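Local structure of ComZ (Thermus thermophilus, 6QVI) at residues P275-L279 / V452-G456; R305-I309 / L328-G334; A321-C327 / V343-T348; G456-K462 / S472-T478. The protein is a competence-associated pilin with a pseudopilin-like domain and a beta-solenoid domain, and probably acts as a DNA receptor at the pilus tip during natural transformation. All coordinates share one frame; numbering follows the deposited sequence.

Contacts 2 and 3 lie inside the long loop that contact 1 closes along the chain, and contact 4 follows it. Contacts 1 and 4 are neighbours, their centres about 13 Å apart; they share Gly456, where the chain turns from strand 451-454 into strand 457-461 of the beta-solenoid. Contacts 2 and 3, centres about 12 Å apart, both use helix 325-329, and their segments alternate. The centres of contacts 1 and 2 are about 23 Å apart, those of contacts 3 and 4 about 33 Å. Contacts 1 and 4 lie at neighbouring coils, whereas contact 2 joins strand 304-309 of the same strand system to helix 325-329, which contact 3 ties by a disulfide to strand 343-348.

Contact 1: residues P275-L279 / V452-G456; sequences PFPTL and VYAGG
The irregular segment 275-279 passes the end of strand 451-454 with its backbone nearest at Thr278 and Gly455, whose CA atoms are 6.8 Å apart, just where the chain turns a corner. Tyr453 bridges the gap. With its CG anti to the backbone N (chi1 173°), its ring is carried out from the strand into the bend formed by Phe276, Pro277 and Leu279. The phenol OH donates a weak hydrogen bond to the carbonyl O of Pro277, at 2.8 Å.

Phe276 comes from the opposite direction. The rings of Phe276 and Tyr453 are close to parallel, with planes at 26°, but they are slid so far apart that they barely overlap, and their centroids are 5.6 Å from each other. Contact is limited to a few atoms: CZ of Phe276 lies 3.6 Å from CE2 of Tyr453. The same Phe276 CZ has the carbonyl O of Ala454 at its ring edge, near the ring plane, 4.0 Å away. On the proline side, CG of Pro277 rests 4.1 Å from CE2 of Tyr453, while the CD2 branch of Leu279 reaches CE1 of Tyr453 at 4.0 Å.

Beyond the two segments, Trp294 of helix 294-301 meets the Tyr453 ring edge-to-face, and Ile471 of the adjoining strand 469-472 touches Phe276, Pro277 and Tyr453. The loop is thus laid against the beta-solenoid mainly by apolar contacts around one tyrosine, whose hydroxyl, at the end of a buried side chain, finds a backbone acceptor in the loop itself.

Contact 2: residues R305-I309 / L328-G334; sequences RIQRI and LQAMQSG
Leu328, in helix 325-329, begins the contact by reaching Ile306 of strand 304-309: its CD2 branch lies 4.1 Å from CD1 of Ile306. The chain then leaves the helix through a type I turn from Gln329 to Gln332, with Gln332 N bonded to Gln329 O at 3.2 Å. This turn presents Met331 to the strand. Its side chain, extended beyond CG (chi2 180°), meets Ile306 tip to tip, and the methyl CE lies 3.6 Å from Ile306 CD1. The sulfur of Met331 is almost as near, so that Leu328 and Met331 both meet this one methyl of Ile306.

Strand 304-309 pairs with strands 312-317 and 374-377 in the beta-solenoid region, and the end of helix 325-329 and the turns after it lie over the face of the strand that bears Ile306 and Arg308. Leu313 of strand 312-317 extends the apolar patch, touching both Leu328 and Arg308.

From Met331 to Gly334 a second type I turn follows, closed by Gly334 N donating to Met331 O at 3.1 Å. Arg308 reaches toward this turn, leaving the strand with CG anti to the backbone N (chi1 165°) and bending at its third torsion. Its guanidinium group is modelled too close to Gly334, so its exact placement is doubtful. Gly334 itself ends the turn with a positive phi of 101°, a conformation that glycine reaches easily.

Contact 3: residues A321-C327 / V343-T348; sequences ATLSPSC and VDCTFT
A disulfide joins Cys327, in helix 325-329, to Cys345 in strand 343-348. Its SG atoms are 2.0 Å apart, and the S-S torsion of 99° sets the two CB-SG arms roughly at right angles. The sulfur of Cys327 stands anti to its backbone N (chi1 171°), whereas that of Cys345 lies beside its own (chi1 -75°), a pairing that lets the arms meet between helix and strand.

Apolar packing gathers farther along, at Phe347. The CB of Ala321 lies 3.6 Å from Phe347 CD2, and the CD2 branch of Leu323 is 4.2 Å from CD1 of the same ring. Near the helix, CG1 of Val343 approaches CA of Cys327.

Among the polar groups, Asp344 forms an Asx turn: its OD1 accepts from Thr346 N at 3.0 Å and, on its syn lone pair, from Thr346 OG1 at 2.7 Å. Ser324 occupies the N-cap position of the helix.

Strand 343-348 runs antiparallel between strands 354-355 and 357-360. Because Cys345 lies in this strand, the disulfide ties the helix to the sheet; Phe357 of strand 357-360 touches Cys345 as well.

Contact 4: residues G456-K462 / S472-T478; sequences GTFRVVK and SNQFCTT
The carbonyl O of Gln474 is gripped by two donors, Phe458 N from the neighbouring strand at 2.8 Å and Ser472 OG from its own segment, also at 2.8 Å. The hydroxyl comes from above the carbonyl plane, while the amide is tilted only 18° from it. Strands 457-461 and 474-478 are parallel and in register, as expected for successive coils of the beta-solenoid, and their axes diverge by only 18°. The ladder continues through Cys476 N to Phe458 O, Val460 N to Cys476 O and Thr478 N to Val460 O, and ends with Lys462 N to Thr478 O, whose N-H...O angle is 164°. At the corner, Gly456 O accepts weak bonds from Asn473 N and Gln474 N.

One pair of like side chains lies side by side: Phe458 and Phe475 point the same way, both with CG anti to the backbone N; their rings are near parallel but slid apart, centroids 5.5 Å from each other, and Phe458 CD2 approaches Phe475 CE2 to 3.8 Å. Val460 CG1 adds to this face, where Val470 touches both phenylalanines. Thr457, Arg459 and Cys476 occupy the other face. There Cys476 is bonded to Cys486 in a disulfide, and Asp440 forms a salt bridge with Arg459. Thr457 OG1 sits 3.3 Å above the plane of the Arg459 guanidinium group, displaced toward its rim.

Contact 1: residues P275-L279 / V452-G456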
loop_
_atom_site.group_PDB
_atom_site.type_symbol
_atom_site.label_atom_id
_atom_site.label_comp_id
_atom_site.label_asym_id
_atom_site.label_seq_id
_atom_site.Cartn_x
_atom_site.Cartn_y
_atom_site.Cartn_z
ATOM N N PRO A 275 -9.180 -4.504 7.373
ATOM C CA PRO A 275 -8.834 -4.929 8.712
ATOM C C PRO A 275 -7.387 -5.340 8.757
ATOM O O PRO A 275 -6.763 -5.459 7.739
ATOM C CB PRO A 275 -9.706 -6.140 8.891
ATOM C CG PRO A 275 -9.770 -6.707 7.547
ATOM C CD PRO A 275 -9.828 -5.566 6.612
ATOM N N PHE A 276 -6.848 -5.552 9.936
ATOM C CA PHE A 276 -5.477 -5.956 10.037
ATOM C C PHE A 276 -5.414 -7.308 9.406
ATOM O O PHE A 276 -6.169 -8.170 9.744
ATOM C CB PHE A 276 -5.055 -6.010 11.489
ATOM C CG PHE A 276 -3.653 -6.444 11.683
ATOM C CD1 PHE A 276 -2.632 -5.657 11.302
ATOM C CD2 PHE A 276 -3.380 -7.642 12.231
ATOM C CE1 PHE A 276 -1.354 -6.060 11.457
ATOM C CE2 PHE A 276 -2.104 -8.057 12.388
ATOM C CZ PHE A 276 -1.087 -7.263 12.002
ATOM N N PRO A 277 -4.528 -7.481 8.452
ATOM C CA PRO A 277 -4.443 -8.746 7.762
ATOM C C PRO A 277 -3.850 -9.808 8.629
ATOM O O PRO A 277 -2.852 -9.606 9.257
ATOM C CB PRO A 277 -3.559 -8.432 6.589
ATOM C CG PRO A 277 -2.752 -7.307 7.017
ATOM C CD PRO A 277 -3.517 -6.534 8.004
ATOM N N THR A 278 -4.478 -10.965 8.635
ATOM C CA THR A 278 -4.051 -12.070 9.471
ATOM C C THR A 278 -3.963 -13.336 8.632
ATOM O O THR A 278 -4.731 -13.525 7.697
ATOM C CB THR A 278 -4.978 -12.354 10.658
ATOM O OG1 THR A 278 -6.302 -12.595 10.174
ATOM C CG2 THR A 278 -4.995 -11.197 11.629
ATOM N N LEU A 279 -3.078 -14.250 9.052
ATOM C CA LEU A 279 -2.878 -15.493 8.323
ATOM C C LEU A 279 -4.163 -16.306 8.204
ATOM O O LEU A 279 -4.335 -17.033 7.216
ATOM C CB LEU A 279 -1.799 -16.326 9.011
ATOM C CG LEU A 279 -0.317 -15.958 8.834
ATOM C CD1 LEU A 279 0.023 -15.834 7.369
ATOM C CD2 LEU A 279 -0.038 -14.664 9.543
ATOM N N VAL A 452 7.870 -5.351 5.422
ATOM C CA VAL A 452 7.830 -6.305 6.511
ATOM C C VAL A 452 6.420 -6.448 7.079
ATOM O O VAL A 452 5.743 -5.446 7.340
ATOM C CB VAL A 452 8.831 -5.824 7.574
ATOM C CG1 VAL A 452 8.440 -6.306 8.951
ATOM C CG2 VAL A 452 10.267 -6.228 7.169
ATOM N N TYR A 453 6.011 -7.690 7.356
ATOM C CA TYR A 453 4.782 -7.996 8.097
ATOM C C TYR A 453 5.105 -8.824 9.338
ATOM O O TYR A 453 5.669 -9.923 9.228
ATOM C CB TYR A 453 3.777 -8.804 7.278
ATOM C CG TYR A 453 2.579 -9.267 8.091
ATOM C CD1 TYR A 453 2.570 -10.518 8.668
ATOM C CD2 TYR A 453 1.507 -8.419 8.369
ATOM C CE1 TYR A 453 1.515 -10.957 9.424
ATOM C CE2 TYR A 453 0.430 -8.855 9.127
ATOM C CZ TYR A 453 0.458 -10.143 9.654
ATOM O OH TYR A 453 -0.560 -10.663 10.428
ATOM N N ALA A 454 4.628 -8.359 10.484
ATOM C CA ALA A 454 4.727 -9.088 11.742
ATOM C C ALA A 454 3.329 -9.257 12.318
ATOM O O ALA A 454 2.719 -8.280 12.772
ATOM C CB ALA A 454 5.635 -8.362 12.736
ATOM N N GLY A 455 2.845 -10.507 12.348
ATOM C CA GLY A 455 1.570 -10.782 12.983
ATOM C C GLY A 455 1.532 -10.373 14.439
ATOM O O GLY A 455 0.486 -9.946 14.931
ATOM N N GLY A 456 2.681 -10.399 15.120
ATOM C CA GLY A 456 2.720 -10.012 16.514
ATOM C C GLY A 456 3.204 -8.586 16.669
ATOM O O GLY A 456 2.470 -7.656 16.306
#

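Contact 2: residues R305-I309 / L328-G334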
loop_
_atom_site.group_PDB
_atom_site.type_symbol
_atom_site.label_atom_id
_atom_site.label_comp_id
_atom_site.label_asym_id
_atom_site.label_seq_id
_atom_site.Cartn_x
_atom_site.Cartn_y
_atom_site.Cartn_z
ATOM N N ARG A 305 8.685 -24.975 0.788
ATOM C CA ARG A 305 7.867 -24.926 1.964
ATOM C C ARG A 305 8.180 -26.075 2.866
ATOM O O ARG A 305 8.041 -27.189 2.475
ATOM C CB ARG A 305 6.426 -25.009 1.573
ATOM C CG ARG A 305 5.556 -25.400 2.718
ATOM C CD ARG A 305 4.178 -24.868 2.535
ATOM N NE ARG A 305 3.271 -25.511 3.439
ATOM C CZ ARG A 305 2.442 -26.445 3.063
ATOM N NH1 ARG A 305 2.424 -26.795 1.815
ATOM N NH2 ARG A 305 1.633 -27.001 3.913
ATOM N N ILE A 306 8.585 -25.785 4.093
ATOM C CA ILE A 306 8.948 -26.795 5.064
ATOM C C ILE A 306 8.166 -26.664 6.330
ATOM O O ILE A 306 8.002 -25.596 6.806
ATOM C CB ILE A 306 10.394 -26.601 5.468
ATOM C CG1 ILE A 306 11.257 -26.500 4.242
ATOM C CG2 ILE A 306 10.885 -27.765 6.281
ATOM C CD1 ILE A 306 12.710 -26.576 4.569
ATOM N N GLN A 307 7.695 -27.758 6.888
ATOM C CA GLN A 307 6.946 -27.690 8.113
ATOM C C GLN A 307 7.703 -28.360 9.199
ATOM O O GLN A 307 8.542 -29.164 8.954
ATOM C CB GLN A 307 5.640 -28.431 8.005
ATOM C CG GLN A 307 4.886 -28.237 6.729
ATOM C CD GLN A 307 3.417 -28.330 6.956
ATOM O OE1 GLN A 307 2.709 -27.368 6.786
ATOM N NE2 GLN A 307 2.956 -29.482 7.361
ATOM N N ARG A 308 7.355 -28.055 10.426
ATOM C CA ARG A 308 8.029 -28.656 11.525
ATOM C C ARG A 308 7.185 -28.824 12.715
ATOM O O ARG A 308 6.965 -27.917 13.445
ATOM C CB ARG A 308 9.188 -27.822 11.937
ATOM C CG ARG A 308 9.682 -28.240 13.281
ATOM C CD ARG A 308 11.074 -27.752 13.480
ATOM N NE ARG A 308 11.220 -27.269 14.829
ATOM C CZ ARG A 308 12.125 -27.733 15.661
ATOM N NH1 ARG A 308 12.936 -28.712 15.295
ATOM N NH2 ARG A 308 12.211 -27.259 16.884
ATOM N N ILE A 309 6.775 -30.044 12.914
ATOM C CA ILE A 309 5.952 -30.499 14.013
ATOM C C ILE A 309 6.923 -31.219 14.949
ATOM O O ILE A 309 7.435 -32.291 14.604
ATOM C CB ILE A 309 4.822 -31.412 13.524
ATOM C CG1 ILE A 309 3.825 -30.651 12.662
ATOM C CG2 ILE A 309 4.149 -32.098 14.674
ATOM C CD1 ILE A 309 4.076 -30.824 11.173
ATOM N N LEU A 328 18.205 -29.083 4.980
ATOM C CA LEU A 328 17.405 -29.561 6.109
ATOM C C LEU A 328 18.198 -29.635 7.415
ATOM O O LEU A 328 17.606 -29.487 8.493
ATOM C CB LEU A 328 16.751 -30.908 5.779
ATOM C CG LEU A 328 15.571 -30.762 4.788
ATOM C CD1 LEU A 328 15.198 -32.058 4.067
ATOM C CD2 LEU A 328 14.358 -30.167 5.474
ATOM N N GLN A 329 19.521 -29.877 7.352
ATOM C CA GLN A 329 20.337 -29.842 8.565
ATOM C C GLN A 329 20.211 -28.487 9.264
ATOM O O GLN A 329 20.129 -28.418 10.494
ATOM C CB GLN A 329 21.804 -30.151 8.227
ATOM C CG GLN A 329 22.213 -31.645 7.984
ATOM C CD GLN A 329 22.754 -32.366 9.253
ATOM O OE1 GLN A 329 22.897 -31.757 10.322
ATOM N NE2 GLN A 329 23.069 -33.665 9.121
ATOM N N ALA A 330 20.159 -27.398 8.498
ATOM C CA ALA A 330 20.202 -26.069 9.102
ATOM C C ALA A 330 18.998 -25.779 10.007
ATOM O O ALA A 330 19.081 -24.881 10.860
ATOM C CB ALA A 330 20.323 -25.007 8.010
ATOM N N MET A 331 17.893 -26.454 9.814
ATOM C CA MET A 331 16.727 -26.121 10.587
ATOM C C MET A 331 16.339 -27.154 11.546
ATOM O O MET A 331 15.262 -27.118 12.071
ATOM C CB MET A 331 15.566 -25.925 9.657
ATOM C CG MET A 331 16.011 -25.295 8.380
ATOM S SD MET A 331 14.634 -25.080 7.313
ATOM C CE MET A 331 15.526 -24.691 5.840
ATOM N N GLN A 332 17.255 -28.062 11.808
ATOM C CA GLN A 332 17.065 -29.167 12.726
ATOM C C GLN A 332 16.440 -28.799 14.032
ATOM O O GLN A 332 15.578 -29.463 14.510
ATOM C CB GLN A 332 18.425 -29.705 13.080
ATOM C CG GLN A 332 18.938 -30.838 12.237
ATOM C CD GLN A 332 20.333 -31.183 12.659
ATOM O OE1 GLN A 332 20.841 -30.670 13.644
ATOM N NE2 GLN A 332 20.947 -32.058 11.935
ATOM N N SER A 333 16.992 -27.776 14.639
ATOM C CA SER A 333 16.592 -27.233 15.910
ATOM C C SER A 333 15.263 -26.569 16.013
ATOM O O SER A 333 14.711 -26.496 17.087
ATOM C CB SER A 333 17.583 -26.164 16.282
ATOM O OG SER A 333 17.988 -25.423 15.157
ATOM N N GLY A 334 14.728 -26.103 14.901
ATOM C CA GLY A 334 13.501 -25.327 14.920
ATOM C C GLY A 334 13.775 -23.855 14.791
ATOM O O GLY A 334 12.834 -23.037 14.818
#

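Contact 3: residues A321-C327 / V343-T348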
loop_
_atom_site.group_PDB
_atom_site.type_symbol
_atom_site.label_atom_id
_atom_site.label_comp_id
_atom_site.label_asym_id
_atom_site.label_seq_id
_atom_site.Cartn_x
_atom_site.Cartn_y
_atom_site.Cartn_z
ATOM N N ALA A 321 10.861 -32.318 -6.714
ATOM C CA ALA A 321 12.237 -31.902 -6.890
ATOM C C ALA A 321 12.962 -32.170 -5.582
ATOM O O ALA A 321 12.382 -32.046 -4.499
ATOM C CB ALA A 321 12.332 -30.423 -7.286
ATOM N N THR A 322 14.234 -32.527 -5.700
ATOM C CA THR A 322 15.042 -32.962 -4.575
ATOM C C THR A 322 15.680 -31.794 -3.846
ATOM O O THR A 322 15.937 -30.744 -4.437
ATOM C CB THR A 322 16.123 -33.890 -5.086
ATOM O OG1 THR A 322 17.000 -33.132 -5.931
ATOM C CG2 THR A 322 15.478 -35.001 -5.901
ATOM N N LEU A 323 15.929 -31.987 -2.549
ATOM C CA LEU A 323 16.648 -31.022 -1.725
ATOM C C LEU A 323 17.996 -31.574 -1.277
ATOM O O LEU A 323 18.226 -32.788 -1.263
ATOM C CB LEU A 323 15.835 -30.634 -0.487
ATOM C CG LEU A 323 14.648 -29.681 -0.661
ATOM C CD1 LEU A 323 13.999 -29.415 0.692
ATOM C CD2 LEU A 323 15.045 -28.352 -1.347
ATOM N N SER A 324 18.895 -30.656 -0.907
ATOM C CA SER A 324 20.167 -31.091 -0.333
ATOM C C SER A 324 20.038 -31.255 1.184
ATOM O O SER A 324 19.386 -30.439 1.847
ATOM C CB SER A 324 21.281 -30.091 -0.656
ATOM O OG SER A 324 22.268 -30.042 0.361
ATOM N N PRO A 325 20.649 -32.295 1.754
ATOM C CA PRO A 325 20.598 -32.455 3.221
ATOM C C PRO A 325 21.205 -31.289 4.004
ATOM O O PRO A 325 20.804 -31.058 5.150
ATOM C CB PRO A 325 21.375 -33.765 3.459
ATOM C CG PRO A 325 21.476 -34.439 2.110
ATOM C CD PRO A 325 21.471 -33.329 1.103
ATOM N N SER A 326 22.190 -30.576 3.446
ATOM C CA SER A 326 22.664 -29.335 4.059
ATOM C C SER A 326 21.487 -28.431 4.420
ATOM O O SER A 326 21.451 -27.830 5.504
ATOM C CB SER A 326 23.618 -28.583 3.137
ATOM O OG SER A 326 23.017 -28.307 1.885
ATOM N N CYS A 327 20.543 -28.277 3.481
ATOM C CA CYS A 327 19.409 -27.388 3.699
ATOM C C CYS A 327 18.621 -27.815 4.933
ATOM O O CYS A 327 18.370 -27.006 5.836
ATOM C CB CYS A 327 18.526 -27.358 2.441
ATOM S SG CYS A 327 16.934 -26.485 2.641
ATOM N N VAL A 343 24.405 -22.146 3.542
ATOM C CA VAL A 343 23.287 -23.071 3.481
ATOM C C VAL A 343 22.662 -22.934 2.105
ATOM O O VAL A 343 22.344 -21.819 1.673
ATOM C CB VAL A 343 22.267 -22.763 4.592
ATOM C CG1 VAL A 343 21.037 -23.626 4.445
ATOM C CG2 VAL A 343 22.917 -22.939 5.963
ATOM N N ASP A 344 22.471 -24.061 1.430
ATOM C CA ASP A 344 21.943 -24.081 0.070
ATOM C C ASP A 344 20.579 -24.772 0.109
ATOM O O ASP A 344 20.486 -26.003 0.082
ATOM C CB ASP A 344 22.917 -24.787 -0.875
ATOM C CG ASP A 344 22.493 -24.705 -2.349
ATOM O OD1 ASP A 344 21.354 -24.289 -2.638
ATOM O OD2 ASP A 344 23.303 -25.080 -3.227
ATOM N N CYS A 345 19.510 -23.986 0.161
ATOM C CA CYS A 345 18.165 -24.542 0.064
ATOM C C CYS A 345 17.575 -24.371 -1.319
ATOM O O CYS A 345 16.395 -24.046 -1.444
ATOM C CB CYS A 345 17.229 -23.926 1.093
ATOM S SG CYS A 345 17.505 -24.530 2.736
ATOM N N THR A 346 18.354 -24.551 -2.377
ATOM C CA THR A 346 17.781 -24.442 -3.706
ATOM C C THR A 346 17.528 -25.818 -4.301
ATOM O O THR A 346 18.057 -26.840 -3.845
ATOM C CB THR A 346 18.666 -23.617 -4.638
ATOM O OG1 THR A 346 19.887 -24.318 -4.898
ATOM C CG2 THR A 346 18.961 -22.251 -4.019
ATOM N N PHE A 347 16.691 -25.826 -5.334
ATOM C CA PHE A 347 16.371 -27.030 -6.079
ATOM C C PHE A 347 16.147 -26.609 -7.524
ATOM O O PHE A 347 15.880 -25.437 -7.814
ATOM C CB PHE A 347 15.135 -27.745 -5.519
ATOM C CG PHE A 347 13.887 -26.912 -5.568
ATOM C CD1 PHE A 347 13.550 -26.086 -4.507
ATOM C CD2 PHE A 347 13.057 -26.937 -6.693
ATOM C CE1 PHE A 347 12.391 -25.301 -4.553
ATOM C CE2 PHE A 347 11.909 -26.156 -6.750
ATOM C CZ PHE A 347 11.573 -25.338 -5.677
ATOM N N THR A 348 16.186 -27.551 -8.448
ATOM C CA THR A 348 15.982 -27.198 -9.831
ATOM C C THR A 348 14.745 -27.824 -10.360
ATOM O O THR A 348 14.537 -29.002 -10.207
ATOM C CB THR A 348 17.073 -27.770 -10.683
ATOM O OG1 THR A 348 16.991 -29.186 -10.583
ATOM C CG2 THR A 348 18.392 -27.320 -10.171
#

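Contact 4: residues G456-K462 / S472-T478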
loop_
_atom_site.group_PDB
_atom_site.type_symbol
_atom_site.label_atom_id
_atom_site.label_comp_id
_atom_site.label_asym_id
_atom_site.label_seq_id
_atom_site.Cartn_x
_atom_site.Cartn_y
_atom_site.Cartn_z
ATOM N N GLY A 456 2.681 -10.399 15.120
ATOM C CA GLY A 456 2.720 -10.012 16.514
ATOM C C GLY A 456 3.204 -8.586 16.669
ATOM O O GLY A 456 2.470 -7.656 16.306
ATOM N N THR A 457 4.429 -8.372 17.153
ATOM C CA THR A 457 4.934 -7.018 17.308
ATOM C C THR A 457 6.242 -6.877 16.538
ATOM O O THR A 457 7.042 -7.819 16.444
ATOM C CB THR A 457 5.121 -6.601 18.811
ATOM O OG1 THR A 457 6.435 -6.960 19.265
ATOM C CG2 THR A 457 4.019 -7.218 19.711
ATOM N N PHE A 458 6.559 -5.675 16.128
ATOM C CA PHE A 458 7.796 -5.463 15.447
ATOM C C PHE A 458 8.648 -4.603 16.315
ATOM O O PHE A 458 8.305 -3.487 16.534
ATOM C CB PHE A 458 7.526 -4.729 14.188
ATOM C CG PHE A 458 8.718 -4.129 13.580
ATOM C CD1 PHE A 458 9.296 -4.709 12.518
ATOM C CD2 PHE A 458 9.216 -2.973 14.042
ATOM C CE1 PHE A 458 10.383 -4.158 11.931
ATOM C CE2 PHE A 458 10.298 -2.401 13.461
ATOM C CZ PHE A 458 10.888 -2.997 12.403
ATOM N N ARG A 459 9.757 -5.139 16.807
ATOM C CA ARG A 459 10.669 -4.414 17.664
ATOM C C ARG A 459 11.830 -3.885 16.904
ATOM O O ARG A 459 12.260 -4.451 15.946
ATOM C CB ARG A 459 11.207 -5.285 18.775
ATOM C CG ARG A 459 10.167 -5.720 19.772
ATOM C CD ARG A 459 10.769 -6.299 21.026
ATOM N NE ARG A 459 9.723 -6.548 21.991
ATOM C CZ ARG A 459 8.891 -7.554 21.902
ATOM N NH1 ARG A 459 9.002 -8.387 20.905
ATOM N NH2 ARG A 459 7.949 -7.726 22.795
ATOM N N VAL A 460 12.351 -2.776 17.371
ATOM C CA VAL A 460 13.469 -2.148 16.735
ATOM C C VAL A 460 14.220 -1.383 17.806
ATOM O O VAL A 460 13.671 -1.009 18.811
ATOM C CB VAL A 460 12.976 -1.248 15.629
ATOM C CG1 VAL A 460 12.212 -0.100 16.209
ATOM C CG2 VAL A 460 14.085 -0.799 14.724
ATOM N N VAL A 461 15.503 -1.212 17.603
ATOM C CA VAL A 461 16.378 -0.532 18.540
ATOM C C VAL A 461 16.550 0.927 18.124
ATOM O O VAL A 461 16.565 1.248 16.926
ATOM C CB VAL A 461 17.723 -1.272 18.581
ATOM C CG1 VAL A 461 17.633 -2.516 19.486
ATOM C CG2 VAL A 461 18.013 -1.733 17.171
ATOM N N LYS A 462 16.671 1.818 19.111
ATOM C CA LYS A 462 17.010 3.212 18.834
ATOM C C LYS A 462 18.188 3.302 17.866
ATOM O O LYS A 462 19.185 2.600 18.021
ATOM C CB LYS A 462 17.387 3.932 20.137
ATOM C CG LYS A 462 16.688 3.448 21.393
ATOM C CD LYS A 462 17.453 3.906 22.668
ATOM C CE LYS A 462 16.491 4.340 23.801
ATOM N NZ LYS A 462 17.061 5.357 24.724
ATOM N N SER A 472 2.101 -4.352 11.255
ATOM C CA SER A 472 2.226 -5.186 12.427
ATOM C C SER A 472 1.154 -4.816 13.438
ATOM O O SER A 472 0.624 -3.709 13.444
ATOM C CB SER A 472 3.629 -5.051 13.035
ATOM O OG SER A 472 3.680 -3.942 13.904
ATOM N N ASN A 473 0.895 -5.751 14.338
ATOM C CA ASN A 473 -0.159 -5.540 15.301
ATOM C C ASN A 473 0.279 -4.585 16.390
ATOM O O ASN A 473 -0.573 -3.872 16.945
ATOM C CB ASN A 473 -0.575 -6.883 15.894
ATOM C CG ASN A 473 -1.851 -6.783 16.661
ATOM O OD1 ASN A 473 -1.848 -6.472 17.858
ATOM N ND2 ASN A 473 -2.974 -6.985 15.967
ATOM N N GLN A 474 1.594 -4.505 16.634
ATOM C CA GLN A 474 2.186 -3.581 17.592
ATOM C C GLN A 474 3.594 -3.224 17.135
ATOM O O GLN A 474 4.314 -4.059 16.583
ATOM C CB GLN A 474 2.254 -4.170 18.994
ATOM C CG GLN A 474 1.005 -4.078 19.827
ATOM C CD GLN A 474 1.292 -4.398 21.301
ATOM O OE1 GLN A 474 0.552 -5.153 21.936
ATOM N NE2 GLN A 474 2.368 -3.809 21.850
ATOM N N PHE A 475 4.004 -2.008 17.422
ATOM C CA PHE A 475 5.311 -1.496 17.077
ATOM C C PHE A 475 5.924 -1.089 18.385
ATOM O O PHE A 475 5.247 -0.545 19.222
ATOM C CB PHE A 475 5.156 -0.293 16.188
ATOM C CG PHE A 475 6.432 0.304 15.715
ATOM C CD1 PHE A 475 7.148 1.129 16.507
ATOM C CD2 PHE A 475 6.859 0.091 14.452
ATOM C CE1 PHE A 475 8.294 1.692 16.060
ATOM C CE2 PHE A 475 8.007 0.647 13.995
ATOM C CZ PHE A 475 8.720 1.455 14.796
ATOM N N CYS A 476 7.204 -1.376 18.566
ATOM C CA CYS A 476 7.880 -1.093 19.809
ATOM C C CYS A 476 9.350 -0.787 19.639
ATOM O O CYS A 476 10.010 -1.349 18.808
ATOM C CB CYS A 476 7.686 -2.301 20.685
ATOM S SG CYS A 476 8.712 -2.437 22.129
ATOM N N THR A 477 9.856 0.136 20.432
ATOM C CA THR A 477 11.248 0.524 20.344
ATOM C C THR A 477 11.957 0.164 21.605
ATOM O O THR A 477 11.382 0.201 22.652
ATOM C CB THR A 477 11.356 2.012 20.134
ATOM O OG1 THR A 477 10.402 2.383 19.162
ATOM C CG2 THR A 477 12.676 2.358 19.594
ATOM N N THR A 478 13.217 -0.200 21.517
ATOM C CA THR A 478 13.912 -0.587 22.716
ATOM C C THR A 478 15.191 0.132 22.857
ATOM O O THR A 478 15.725 0.630 21.878
ATOM C CB THR A 478 14.297 -2.040 22.671
ATOM O OG1 THR A 478 14.723 -2.352 21.350
ATOM C CG2 THR A 478 13.144 -2.870 23.056
#